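Local coordinates for protein putative acid phosphatase WZB (Escherichia coli, PDB 2WMY) that probably removes phosphate from phosphotyrosine residues of proteins, as a low molecular weight protein tyrosine phosphatase, at residues T16-C20 with R21-G25; A51-S54 with A55-A59; S132-Q135 with L136-A140; M88-S91 with H92-Q95. The protein carries 1 engineered substitution. All coordinates share one frame; numbering follows the deposited sequence.

Interaction 1: residues T16-C20 with R21-G25; sequences TGNIC and RSPIG. With SO4 (sulfate ion), chain I.
Sulfate O3 is gripped from both sides of the join between 16-20 and 21-25. Gly17 N reaches it at 2.8 Å, and Thr16 N adds a longer bond. Arg21 NH2 meets the same oxygen almost straight (175°). Sulfate O4 takes two bonds from Arg21 alone, from its backbone N at 2.9 Å and from NE at 3.0 Å. Ile19 N and Cys20 N share O1. The guanidinium presents its edge, with the sulfur in its plane; a bend at chi3 (-71°) folds it back to the anion. This is the P-loop of the CX5R signature, running from the predicted nucleophile Cys15 to the predicted active-site Arg21. The sulfate probably marks the phosphate position. Arg21 NH1 is anchored by a salt bridge to Glu89. A leucine in place of Arg21 would probably leave O3 and O4 with backbone donors only and Glu89 without its charged mate. Behind the loop, Asn18 ND2 donates to Ser22 OG at 2.9 Å, the hydroxyl lying close to the amide plane. Thr72 N holds Asn18 OD1. A water accepts from both Thr16 OG1 and Arg21 NH2, and His92 NE2 also bonds to that threonine hydroxyl.

Interaction 2: residues A51-S54 with A55-A59; sequences ADES and AIRVA
Asp52 caps the helix that Ala55 and Ile56 continue, and here the packing is tight. Asp52 OD2 accepts from Ser54 N at 2.6 Å, met on the anti side and 34° out of the carboxylate plane. A weak bond from Ala55 N, 3.3 Å from Asp52 OD2, adds to the cap. CG stands anti to the backbone N of Asp52 (chi1 179°), which carries the carboxylate to the first-turn N-H groups. The backbone joins in, with Ile56 N donating to Asp52 O at 2.9 Å. Ala55 CB sits only 3.2 Å from that same Asp52 O. Ala51 CB rests on Ile56 CG1 at 3.9 Å. The motif is an N-capped start to helix 53-61. Its inner side, through Ala55 and Val58, packs on Ile24 of the helix that follows the P-loop. Asp52 itself touches Cys20.

The outer side is looser. Arg57 turns one guanidinium face over Ser54 CA and Glu53 O, both displaced toward its rim. Arg57 NH1 lies 4.2 Å from Glu53 OE2, too far for a salt bridge, with the carboxylate and guanidinium planes 84° apart. Arg57 NH2 is 2.7 Å from Ser54 OG, but the angle is too poor for a hydrogen bond. The stronger partner of NH2 is Asp127, in a salt bridge that draws Arg57 toward the start of helix 127-147.

Interaction 3: residues S132-Q135 with L136-A140; sequences SVYQ and LLEQA
Tyr134 lays the CE2 corner of its ring against the carboxylate of Glu138, one helical turn later, with CE2 3.6 Å from OE1. The two flat groups are steeply turned, their planes 76° apart. A water joins their ends. It lies in the plane of the ring, 2.8 Å from Tyr134 OH, and donates to Glu138 OE2 at 2.6 Å. The bridge helps to fix where both polar groups point. CG of Tyr134 stands anti to the backbone N (chi1 -175°), as does CG of Glu138, and the two side chains leave the helix on the same flank. Beneath them Glu138 N donates to Tyr134 O at 2.9 Å.

A second water links the next pair, on the exposed flank. It accepts from Gln135 NE2 at 2.9 Å and donates to Gln139 OE1 at 2.7 Å.

The other side of the helix is apolar. Val133 and Leu137 lie side by side, with CG1 of the valine 4.2 Å from CD1 of the leucine. Val133 also touches Arg21. Tyr134 and Leu137 both pack on Ile24 and Leu28 of helix 21-32. The pattern is that of an amphipathic alpha-helix, here the C-terminal helix 127-147 packed against the helix that follows the P-loop.

Interaction 4: residues M88-S91 with H92-Q95; sequences MEYS and HLEQ
His92 turns its ring back to Glu89, and ND1 accepts from Glu89 N at 3.0 Å. The bond is bent (142°), and the donor lies 31° out of the ring plane. CG of His92 is anti to its carbonyl carbon (chi1 -73°), which leaves the imidazole beside the backbone of 88-89. Met88 CA sits at the ring edge, in plane. Glu89 CB comes 3.5 Å from His92 ND1, and Glu89 CG lies 3.8 Å from His92 CE1. A weak backbone bond runs from His92 N to Glu89 O.

The next shell fixes the polar ends. His92 NE2 is hydrogen-bonded to Thr16 OG1. With ND1 accepting, the ring proton is probably on NE2. Glu89 sends OE2 into a salt bridge with Arg21. A phenylalanine in place of His92 would probably leave Glu89 N without its acceptor and Thr16 without its imidazole partner.

On another flank Tyr90 and Leu93 run side by side, with CD1 of each 4.2 Å apart. They rest on strand 107-109, through Leu109 and Thr107. The arrangement forms the start of the helix in the beta-alpha-beta unit 84-87, 90-99, 107-109, where the turn after strand 84-87 and the first turn of the helix place Glu89 and His92 behind P-loop residues.

Along the chain the order is interaction 1, 2, 4, 3. Interaction 1 joins the loop after strand 10-15 to helix 21-32, and its centre is about 5 Å from that of the chain. The other three touch it from different elements. Interaction 2 starts helix 53-61, about 10 Å away between centres, and Asp52 N probably bonds to Ile19 O. Interaction 3 lies on helix 127-147, about 12 Å away. Interaction 4, after strand 84-87, is about 14 Å away. Interactions 2 and 4 do not touch, with nearest atoms about 11 Å apart. The P-loop thus lies at the end of a central strand of the parallel sheet, in contact with helices 53-61 and 127-147 and with the turn after strand 84-87.

Interaction 1: residues T16-C20 with R21-G25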
ATOM      1  N   THR A  16      -2.699  -5.840  -4.484  1.00 12.66           N
ATOM      2  CA  THR A  16      -3.483  -6.982  -4.931  1.00 16.21           C
ATOM      3  C   THR A  16      -3.587  -8.052  -3.856  1.00 15.95           C
ATOM      4  O   THR A  16      -4.673  -8.330  -3.354  1.00 21.35           O
ATOM      5  CB  THR A  16      -2.894  -7.577  -6.193  1.00 16.98           C
ATOM      6  OG1 THR A  16      -2.802  -6.542  -7.172  1.00 21.79           O
ATOM      7  CG2 THR A  16      -3.770  -8.709  -6.716  1.00 11.87           C
ATOM      8  N   GLY A  17      -2.449  -8.636  -3.490  1.00 16.15           N
ATOM      9  CA  GLY A  17      -2.438  -9.701  -2.508  1.00 12.95           C
ATOM     10  C   GLY A  17      -2.515  -9.244  -1.061  1.00 10.67           C
ATOM     11  O   GLY A  17      -2.865 -10.038  -0.198  1.00 13.10           O
ATOM     12  N   ASN A  18      -2.194  -7.976  -0.804  1.00 11.73           N
ATOM     13  CA  ASN A  18      -2.030  -7.461   0.562  1.00 14.70           C
ATOM     14  C   ASN A  18      -0.985  -8.279   1.326  1.00 14.26           C
ATOM     15  O   ASN A  18      -1.097  -8.483   2.531  1.00 18.57           O
ATOM     16  CB  ASN A  18      -3.374  -7.406   1.312  1.00 15.48           C
ATOM     17  CG  ASN A  18      -3.274  -6.733   2.690  1.00 16.69           C
ATOM     18  OD1 ASN A  18      -3.869  -7.203   3.651  1.00 22.74           O
ATOM     19  ND2 ASN A  18      -2.530  -5.642   2.783  1.00 13.90           N
ATOM     20  N   ILE A  19       0.036  -8.754   0.615  1.00 15.89           N
ATOM     21  CA  ILE A  19       1.125  -9.505   1.253  1.00 10.42           C
ATOM     22  C   ILE A  19       2.521  -9.000   0.856  1.00 15.26           C
ATOM     23  O   ILE A  19       3.503  -9.337   1.504  1.00 21.00           O
ATOM     24  CB  ILE A  19       1.028 -11.020   0.977  1.00 16.39           C
ATOM     25  CG1 ILE A  19       1.211 -11.314  -0.511  1.00 20.66           C
ATOM     26  CG2 ILE A  19      -0.296 -11.578   1.470  1.00 20.47           C
ATOM     27  CD1 ILE A  19       1.189 -12.801  -0.827  1.00 29.03           C
ATOM     28  N   CYS A  20       2.606  -8.184  -0.193  1.00 12.96           N
ATOM     29  CA  CYS A  20       3.883  -7.571  -0.568  1.00 15.18           C
ATOM     30  C   CYS A  20       3.896  -6.042  -0.451  1.00 18.46           C
ATOM     31  O   CYS A  20       4.471  -5.502   0.486  1.00 21.23           O
ATOM     32  CB  CYS A  20       4.289  -7.981  -1.983  1.00 20.93           C
ATOM     33  SG  CYS A  20       4.500  -9.754  -2.226  1.00 19.28           S
ATOM     34  N   ARG A  21       3.250  -5.355  -1.395  1.00 18.57           N
ATOM     35  CA  ARG A  21       3.344  -3.892  -1.492  1.00 18.97           C
ATOM     36  C   ARG A  21       2.631  -3.104  -0.397  1.00 15.03           C
ATOM     37  O   ARG A  21       3.256  -2.278   0.265  1.00 14.55           O
ATOM     38  CB  ARG A  21       2.881  -3.395  -2.869  1.00 11.19           C
ATOM     39  CG  ARG A  21       3.814  -3.814  -3.998  1.00 15.75           C
ATOM     40  CD  ARG A  21       3.156  -3.647  -5.350  1.00 14.56           C
ATOM     41  NE  ARG A  21       2.109  -4.642  -5.563  1.00 17.65           N
ATOM     42  CZ  ARG A  21       1.384  -4.719  -6.669  1.00 15.28           C
ATOM     43  NH1 ARG A  21       1.609  -3.863  -7.649  1.00 17.36           N
ATOM     44  NH2 ARG A  21       0.453  -5.661  -6.804  1.00 13.17           N
ATOM     45  N   SER A  22       1.328  -3.316  -0.220  1.00 12.57           N
ATOM     46  CA  SER A  22       0.615  -2.496   0.768  1.00 11.58           C
ATOM     47  C   SER A  22       1.129  -2.670   2.209  1.00 11.63           C
ATOM     48  O   SER A  22       1.246  -1.688   2.948  1.00 16.99           O
ATOM     49  CB  SER A  22      -0.922  -2.592   0.652  1.00 17.44           C
ATOM     50  OG  SER A  22      -1.428  -3.906   0.807  1.00 19.02           O
ATOM     51  N   PRO A  23       1.490  -3.898   2.606  1.00 16.49           N
ATOM     52  CA  PRO A  23       1.995  -3.995   3.982  1.00 14.02           C
ATOM     53  C   PRO A  23       3.247  -3.142   4.164  1.00 14.93           C
ATOM     54  O   PRO A  23       3.482  -2.583   5.230  1.00 15.81           O
ATOM     55  CB  PRO A  23       2.348  -5.479   4.139  1.00 10.89           C
ATOM     56  CG  PRO A  23       1.721  -6.177   2.988  1.00 21.20           C
ATOM     57  CD  PRO A  23       1.568  -5.180   1.886  1.00 23.50           C
ATOM     58  N   ILE A  24       4.056  -3.059   3.117  1.00 20.50           N
ATOM     59  CA  ILE A  24       5.266  -2.254   3.166  1.00 21.65           C
ATOM     60  C   ILE A  24       4.931  -0.760   3.114  1.00 17.23           C
ATOM     61  O   ILE A  24       5.461   0.031   3.887  1.00 21.08           O
ATOM     62  CB  ILE A  24       6.231  -2.657   2.042  1.00 17.21           C
ATOM     63  CG1 ILE A  24       6.848  -4.022   2.368  1.00 16.06           C
ATOM     64  CG2 ILE A  24       7.303  -1.598   1.856  1.00 10.85           C
ATOM     65  CD1 ILE A  24       7.721  -4.593   1.249  1.00 21.38           C
ATOM     66  N   GLY A  25       4.021  -0.387   2.220  1.00 17.84           N
ATOM     67  CA  GLY A  25       3.561   0.990   2.126  1.00 20.74           C
ATOM     68  C   GLY A  25       2.913   1.450   3.418  1.00 19.71           C
ATOM     69  O   GLY A  25       3.154   2.563   3.877  1.00 19.23           O
TER
HETATM   70  S   SO4 I1148       1.096  -7.939  -3.625  1.00 28.39           S
HETATM   71  O1  SO4 I1148       0.661  -8.251  -2.257  1.00 27.14           O
HETATM   72  O2  SO4 I1148       1.715  -9.133  -4.211  1.00 26.20           O
HETATM   73  O3  SO4 I1148      -0.023  -7.517  -4.480  1.00 22.85           O
HETATM   74  O4  SO4 I1148       2.054  -6.830  -3.556  1.00 22.95           O
HETATM   75  O   HOH W   1      -1.024  -6.996  -9.365  1.00 29.26           O

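Interaction 2: residues A51-S54 with A55-A59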
ATOM      1  N   ALA A  51       2.696 -11.624   5.790  1.00 22.46           N
ATOM      2  CA  ALA A  51       3.388 -10.939   4.711  1.00 23.18           C
ATOM      3  C   ALA A  51       4.269 -11.929   3.957  1.00 22.02           C
ATOM      4  O   ALA A  51       4.750 -12.899   4.532  1.00 20.02           O
ATOM      5  CB  ALA A  51       4.230  -9.793   5.262  1.00 20.47           C
ATOM      6  N   ASP A  52       4.478 -11.684   2.669  1.00 18.85           N
ATOM      7  CA  ASP A  52       5.334 -12.559   1.881  1.00 18.32           C
ATOM      8  C   ASP A  52       6.743 -12.608   2.452  1.00 19.20           C
ATOM      9  O   ASP A  52       7.264 -11.602   2.922  1.00 20.28           O
ATOM     10  CB  ASP A  52       5.378 -12.108   0.423  1.00 19.01           C
ATOM     11  CG  ASP A  52       6.280 -12.980  -0.423  1.00 27.35           C
ATOM     12  OD1 ASP A  52       5.773 -13.929  -1.056  1.00 32.03           O
ATOM     13  OD2 ASP A  52       7.501 -12.733  -0.434  1.00 34.16           O
ATOM     14  N   GLU A  53       7.354 -13.790   2.404  1.00 26.49           N
ATOM     15  CA  GLU A  53       8.711 -13.989   2.913  1.00 24.45           C
ATOM     16  C   GLU A  53       9.725 -13.013   2.300  1.00 27.70           C
ATOM     17  O   GLU A  53      10.563 -12.451   3.008  1.00 26.78           O
ATOM     18  CB  GLU A  53       9.154 -15.432   2.676  1.00 28.93           C
ATOM     19  CG  GLU A  53      10.428 -15.827   3.385  1.00 49.05           C
ATOM     20  CD  GLU A  53      10.533 -17.330   3.568  1.00 64.72           C
ATOM     21  OE1 GLU A  53       9.526 -17.941   3.994  1.00 67.67           O
ATOM     22  OE2 GLU A  53      11.614 -17.898   3.287  1.00 66.63           O
ATOM     23  N   SER A  54       9.651 -12.817   0.985  1.00 21.73           N
ATOM     24  CA  SER A  54      10.556 -11.887   0.309  1.00 24.26           C
ATOM     25  C   SER A  54      10.267 -10.435   0.710  1.00 26.43           C
ATOM     26  O   SER A  54      11.177  -9.599   0.767  1.00 18.27           O
ATOM     27  CB  SER A  54      10.473 -12.055  -1.211  1.00 20.09           C
ATOM     28  OG  SER A  54      10.997 -13.314  -1.599  1.00 25.90           O
ATOM     29  N   ALA A  55       9.000 -10.144   0.995  1.00 19.52           N
ATOM     30  CA  ALA A  55       8.618  -8.814   1.468  1.00 21.24           C
ATOM     31  C   ALA A  55       9.226  -8.546   2.836  1.00 20.57           C
ATOM     32  O   ALA A  55       9.727  -7.456   3.099  1.00 21.77           O
ATOM     33  CB  ALA A  55       7.111  -8.679   1.526  1.00 13.48           C
ATOM     34  N   ILE A  56       9.170  -9.549   3.706  1.00 23.47           N
ATOM     35  CA  ILE A  56       9.792  -9.461   5.026  1.00 31.03           C
ATOM     36  C   ILE A  56      11.319  -9.351   4.937  1.00 30.90           C
ATOM     37  O   ILE A  56      11.934  -8.623   5.709  1.00 33.10           O
ATOM     38  CB  ILE A  56       9.417 -10.665   5.915  1.00 23.38           C
ATOM     39  CG1 ILE A  56       7.907 -10.706   6.133  1.00 16.17           C
ATOM     40  CG2 ILE A  56      10.146 -10.594   7.253  1.00 23.23           C
ATOM     41  CD1 ILE A  56       7.417 -11.942   6.818  1.00 15.42           C
ATOM     42  N   ARG A  57      11.927 -10.075   4.001  1.00 33.98           N
ATOM     43  CA  ARG A  57      13.370  -9.969   3.784  1.00 38.78           C
ATOM     44  C   ARG A  57      13.793  -8.543   3.436  1.00 31.14           C
ATOM     45  O   ARG A  57      14.639  -7.956   4.115  1.00 28.11           O
ATOM     46  CB  ARG A  57      13.845 -10.913   2.677  1.00 41.17           C
ATOM     47  CG  ARG A  57      14.490 -12.186   3.182  1.00 51.52           C
ATOM     48  CD  ARG A  57      15.476 -12.759   2.165  1.00 49.93           C
ATOM     49  NE  ARG A  57      14.885 -12.884   0.838  1.00 46.58           N
ATOM     50  CZ  ARG A  57      14.012 -13.825   0.497  1.00 42.93           C
ATOM     51  NH1 ARG A  57      13.623 -14.731   1.388  1.00 45.68           N
ATOM     52  NH2 ARG A  57      13.522 -13.860  -0.734  1.00 36.92           N
ATOM     53  N   VAL A  58      13.207  -7.986   2.380  1.00 29.90           N
ATOM     54  CA  VAL A  58      13.610  -6.656   1.941  1.00 26.97           C
ATOM     55  C   VAL A  58      13.300  -5.616   3.001  1.00 30.70           C
ATOM     56  O   VAL A  58      14.039  -4.649   3.161  1.00 33.32           O
ATOM     57  CB  VAL A  58      13.008  -6.246   0.576  1.00 29.47           C
ATOM     58  CG1 VAL A  58      11.525  -5.865   0.704  1.00 18.15           C
ATOM     59  CG2 VAL A  58      13.819  -5.088  -0.020  1.00 30.72           C
ATOM     60  N   ALA A  59      12.215  -5.830   3.735  1.00 26.62           N
ATOM     61  CA  ALA A  59      11.816  -4.890   4.767  1.00 21.07           C
ATOM     62  C   ALA A  59      12.840  -4.866   5.902  1.00 27.77           C
ATOM     63  O   ALA A  59      13.404  -3.814   6.220  1.00 28.39           O
ATOM     64  CB  ALA A  59      10.440  -5.240   5.292  1.00 24.78           C
TER

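Interaction 3: residues S132-Q135 with L136-A140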
ATOM      1  N   SER A 132      14.027  -3.124  -5.495  1.00 18.09           N
ATOM      2  CA  SER A 132      13.574  -2.068  -6.377  1.00 18.31           C
ATOM      3  C   SER A 132      12.192  -1.561  -5.954  1.00 26.05           C
ATOM      4  O   SER A 132      11.995  -0.367  -5.771  1.00 21.87           O
ATOM      5  CB  SER A 132      13.576  -2.570  -7.825  1.00 27.99           C
ATOM      6  OG  SER A 132      12.943  -1.649  -8.689  1.00 44.04           O
ATOM      7  N   VAL A 133      11.245  -2.472  -5.763  1.00 29.83           N
ATOM      8  CA  VAL A 133       9.921  -2.082  -5.288  1.00 23.34           C
ATOM      9  C   VAL A 133       9.968  -1.393  -3.919  1.00 21.58           C
ATOM     10  O   VAL A 133       9.266  -0.405  -3.695  1.00 19.42           O
ATOM     11  CB  VAL A 133       8.947  -3.277  -5.265  1.00 28.08           C
ATOM     12  CG1 VAL A 133       7.613  -2.870  -4.646  1.00 23.27           C
ATOM     13  CG2 VAL A 133       8.737  -3.799  -6.677  1.00 30.47           C
ATOM     14  N   TYR A 134      10.802  -1.898  -3.012  1.00 21.34           N
ATOM     15  CA  TYR A 134      10.965  -1.251  -1.712  1.00 22.49           C
ATOM     16  C   TYR A 134      11.382   0.213  -1.847  1.00 24.14           C
ATOM     17  O   TYR A 134      10.812   1.101  -1.196  1.00 21.45           O
ATOM     18  CB  TYR A 134      11.987  -1.977  -0.832  1.00 23.66           C
ATOM     19  CG  TYR A 134      12.054  -1.377   0.556  1.00 22.99           C
ATOM     20  CD1 TYR A 134      11.213  -1.826   1.565  1.00 21.03           C
ATOM     21  CD2 TYR A 134      12.917  -0.325   0.842  1.00 18.48           C
ATOM     22  CE1 TYR A 134      11.254  -1.274   2.840  1.00 21.61           C
ATOM     23  CE2 TYR A 134      12.964   0.233   2.109  1.00 21.92           C
ATOM     24  CZ  TYR A 134      12.126  -0.247   3.105  1.00 26.77           C
ATOM     25  OH  TYR A 134      12.157   0.300   4.369  1.00 27.95           O
ATOM     26  N   GLN A 135      12.396   0.460  -2.672  1.00 22.88           N
ATOM     27  CA  GLN A 135      12.881   1.821  -2.861  1.00 23.50           C
ATOM     28  C   GLN A 135      11.784   2.730  -3.413  1.00 11.93           C
ATOM     29  O   GLN A 135      11.619   3.856  -2.962  1.00 21.41           O
ATOM     30  CB  GLN A 135      14.111   1.861  -3.769  1.00 24.77           C
ATOM     31  CG  GLN A 135      14.587   3.288  -4.036  1.00 33.46           C
ATOM     32  CD  GLN A 135      15.750   3.358  -5.005  1.00 35.02           C
ATOM     33  OE1 GLN A 135      16.751   2.659  -4.845  1.00 42.51           O
ATOM     34  NE2 GLN A 135      15.623   4.204  -6.017  1.00 26.01           N
ATOM     35  N   LEU A 136      11.033   2.233  -4.387  1.00 18.96           N
ATOM     36  CA  LEU A 136       9.935   3.002  -4.954  1.00 19.08           C
ATOM     37  C   LEU A 136       8.877   3.334  -3.903  1.00 24.98           C
ATOM     38  O   LEU A 136       8.391   4.458  -3.840  1.00 20.25           O
ATOM     39  CB  LEU A 136       9.302   2.249  -6.117  1.00 17.37           C
ATOM     40  CG  LEU A 136      10.085   2.184  -7.428  1.00 26.97           C
ATOM     41  CD1 LEU A 136       9.384   1.231  -8.387  1.00 29.02           C
ATOM     42  CD2 LEU A 136      10.261   3.577  -8.062  1.00 18.26           C
ATOM     43  N   LEU A 137       8.515   2.349  -3.086  1.00 29.99           N
ATOM     44  CA  LEU A 137       7.534   2.566  -2.027  1.00 23.23           C
ATOM     45  C   LEU A 137       8.046   3.581  -1.016  1.00 21.54           C
ATOM     46  O   LEU A 137       7.289   4.396  -0.484  1.00 20.82           O
ATOM     47  CB  LEU A 137       7.194   1.246  -1.328  1.00 24.30           C
ATOM     48  CG  LEU A 137       6.186   0.360  -2.071  1.00 27.35           C
ATOM     49  CD1 LEU A 137       5.955  -0.937  -1.325  1.00 33.42           C
ATOM     50  CD2 LEU A 137       4.866   1.091  -2.264  1.00 22.88           C
ATOM     51  N   GLU A 138       9.347   3.532  -0.760  1.00 23.14           N
ATOM     52  CA  GLU A 138       9.949   4.400   0.235  1.00 28.08           C
ATOM     53  C   GLU A 138       9.960   5.838  -0.254  1.00 25.02           C
ATOM     54  O   GLU A 138       9.597   6.753   0.483  1.00 21.19           O
ATOM     55  CB  GLU A 138      11.369   3.929   0.583  1.00 34.20           C
ATOM     56  CG  GLU A 138      12.083   4.824   1.577  1.00 38.68           C
ATOM     57  CD  GLU A 138      13.309   4.166   2.182  1.00 46.25           C
ATOM     58  OE1 GLU A 138      14.112   3.572   1.429  1.00 41.58           O
ATOM     59  OE2 GLU A 138      13.468   4.249   3.416  1.00 47.14           O
ATOM     60  N   GLN A 139      10.380   6.027  -1.503  1.00 20.67           N
ATOM     61  CA  GLN A 139      10.420   7.351  -2.115  1.00 19.01           C
ATOM     62  C   GLN A 139       9.005   7.925  -2.256  1.00 23.75           C
ATOM     63  O   GLN A 139       8.772   9.095  -1.979  1.00 20.59           O
ATOM     64  CB  GLN A 139      11.119   7.290  -3.483  1.00 18.40           C
ATOM     65  CG  GLN A 139      11.227   8.619  -4.198  1.00 25.96           C
ATOM     66  CD  GLN A 139      12.000   8.528  -5.505  1.00 30.93           C
ATOM     67  OE1 GLN A 139      11.693   7.708  -6.370  1.00 25.83           O
ATOM     68  NE2 GLN A 139      13.005   9.382  -5.653  1.00 29.54           N
ATOM     69  N   ALA A 140       8.062   7.090  -2.676  1.00 25.81           N
ATOM     70  CA  ALA A 140       6.669   7.516  -2.806  1.00 23.20           C
ATOM     71  C   ALA A 140       6.081   7.922  -1.452  1.00 22.13           C
ATOM     72  O   ALA A 140       5.328   8.903  -1.355  1.00 18.17           O
ATOM     73  CB  ALA A 140       5.841   6.412  -3.435  1.00 16.82           C
TER
HETATM   74  O   HOH W   2      13.773   2.430   5.224  1.00 35.76           O
HETATM   75  O   HOH W   3      13.123   5.484  -6.608  1.00 27.63           O

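Interaction 4: residues M88-S91 with H92-Q95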
ATOM      1  N   MET A  88      -1.671   0.776  -5.825  1.00 15.68           N
ATOM      2  CA  MET A  88      -0.351   0.564  -6.392  1.00 19.36           C
ATOM      3  C   MET A  88      -0.351   0.738  -7.906  1.00 21.41           C
ATOM      4  O   MET A  88       0.570   1.322  -8.469  1.00 20.95           O
ATOM      5  CB  MET A  88       0.173  -0.820  -5.996  1.00 18.43           C
ATOM      6  CG  MET A  88       0.345  -1.006  -4.490  1.00 14.37           C
ATOM      7  SD  MET A  88       1.549   0.169  -3.832  1.00 16.41           S
ATOM      8  CE  MET A  88       1.160   0.134  -2.079  1.00 12.76           C
ATOM      9  N   GLU A  89      -1.403   0.254  -8.555  1.00 19.18           N
ATOM     10  CA  GLU A  89      -1.421   0.182 -10.009  1.00 20.54           C
ATOM     11  C   GLU A  89      -2.580   0.926 -10.660  1.00 19.28           C
ATOM     12  O   GLU A  89      -3.660   1.053 -10.082  1.00 20.91           O
ATOM     13  CB  GLU A  89      -1.450  -1.280 -10.456  1.00 18.31           C
ATOM     14  CG  GLU A  89      -0.304  -2.115  -9.925  1.00 21.77           C
ATOM     15  CD  GLU A  89      -0.352  -3.535 -10.438  1.00 24.02           C
ATOM     16  OE1 GLU A  89      -0.724  -3.706 -11.613  1.00 34.93           O
ATOM     17  OE2 GLU A  89      -0.016  -4.473  -9.673  1.00 27.81           O
ATOM     18  N   TYR A  90      -2.345   1.408 -11.878  1.00 16.88           N
ATOM     19  CA  TYR A  90      -3.403   1.984 -12.686  1.00 22.70           C
ATOM     20  C   TYR A  90      -4.586   1.027 -12.745  1.00 30.55           C
ATOM     21  O   TYR A  90      -5.726   1.428 -12.524  1.00 32.23           O
ATOM     22  CB  TYR A  90      -2.896   2.305 -14.091  1.00 35.22           C
ATOM     23  CG  TYR A  90      -2.034   3.546 -14.155  1.00 48.99           C
ATOM     24  CD1 TYR A  90      -2.594   4.813 -14.037  1.00 53.28           C
ATOM     25  CD2 TYR A  90      -0.660   3.453 -14.334  1.00 59.54           C
ATOM     26  CE1 TYR A  90      -1.805   5.953 -14.090  1.00 54.68           C
ATOM     27  CE2 TYR A  90       0.137   4.586 -14.390  1.00 59.15           C
ATOM     28  CZ  TYR A  90      -0.440   5.830 -14.269  1.00 57.23           C
ATOM     29  OH  TYR A  90       0.355   6.950 -14.325  1.00 60.95           O
ATOM     30  N   SER A  91      -4.312  -0.246 -13.015  1.00 27.43           N
ATOM     31  CA  SER A  91      -5.378  -1.243 -13.090  1.00 31.52           C
ATOM     32  C   SER A  91      -6.223  -1.286 -11.811  1.00 29.49           C
ATOM     33  O   SER A  91      -7.406  -1.612 -11.851  1.00 39.55           O
ATOM     34  CB  SER A  91      -4.802  -2.627 -13.397  1.00 27.47           C
ATOM     35  OG  SER A  91      -3.830  -2.987 -12.429  1.00 32.05           O
ATOM     36  N   HIS A  92      -5.612  -0.951 -10.681  1.00 23.12           N
ATOM     37  CA  HIS A  92      -6.321  -0.897  -9.406  1.00 23.24           C
ATOM     38  C   HIS A  92      -7.370   0.208  -9.362  1.00 28.74           C
ATOM     39  O   HIS A  92      -8.396   0.068  -8.693  1.00 21.23           O
ATOM     40  CB  HIS A  92      -5.348  -0.708  -8.245  1.00 22.37           C
ATOM     41  CG  HIS A  92      -4.547  -1.926  -7.915  1.00 23.99           C
ATOM     42  ND1 HIS A  92      -3.245  -1.861  -7.464  1.00 22.79           N
ATOM     43  CD2 HIS A  92      -4.864  -3.242  -7.967  1.00 26.85           C
ATOM     44  CE1 HIS A  92      -2.795  -3.084  -7.249  1.00 22.84           C
ATOM     45  NE2 HIS A  92      -3.756  -3.941  -7.547  1.00 26.49           N
ATOM     46  N   LEU A  93      -7.107   1.310 -10.063  1.00 31.56           N
ATOM     47  CA  LEU A  93      -8.051   2.429 -10.105  1.00 25.59           C
ATOM     48  C   LEU A  93      -9.394   1.984 -10.667  1.00 27.20           C
ATOM     49  O   LEU A  93     -10.449   2.367 -10.157  1.00 28.77           O
ATOM     50  CB  LEU A  93      -7.496   3.591 -10.936  1.00 20.42           C
ATOM     51  CG  LEU A  93      -6.233   4.232 -10.361  1.00 23.10           C
ATOM     52  CD1 LEU A  93      -5.715   5.308 -11.309  1.00 26.06           C
ATOM     53  CD2 LEU A  93      -6.503   4.798  -8.969  1.00 20.32           C
ATOM     54  N   GLU A  94      -9.354   1.164 -11.713  1.00 29.22           N
ATOM     55  CA  GLU A  94     -10.583   0.685 -12.324  1.00 38.26           C
ATOM     56  C   GLU A  94     -11.270  -0.369 -11.461  1.00 36.45           C
ATOM     57  O   GLU A  94     -12.484  -0.543 -11.536  1.00 41.95           O
ATOM     58  CB  GLU A  94     -10.325   0.147 -13.730  1.00 48.74           C
ATOM     59  CG  GLU A  94     -11.465   0.444 -14.687  1.00 69.72           C
ATOM     60  CD  GLU A  94     -11.940   1.893 -14.589  1.00 83.66           C
ATOM     61  OE1 GLU A  94     -11.087   2.809 -14.626  1.00 86.72           O
ATOM     62  OE2 GLU A  94     -13.168   2.114 -14.475  1.00 86.54           O
ATOM     63  N   GLN A  95     -10.494  -1.072 -10.642  1.00 33.14           N
ATOM     64  CA  GLN A  95     -11.065  -2.060  -9.738  1.00 32.32           C
ATOM     65  C   GLN A  95     -11.771  -1.379  -8.570  1.00 37.32           C
ATOM     66  O   GLN A  95     -12.786  -1.874  -8.081  1.00 42.67           O
ATOM     67  CB  GLN A  95      -9.996  -3.031  -9.241  1.00 32.30           C
ATOM     68  CG  GLN A  95      -9.616  -4.093 -10.267  1.00 32.88           C
ATOM     69  CD  GLN A  95      -8.348  -4.826  -9.901  1.00 36.84           C
ATOM     70  OE1 GLN A  95      -7.301  -4.213  -9.707  1.00 39.51           O
ATOM     71  NE2 GLN A  95      -8.434  -6.145  -9.803  1.00 46.41           N
TER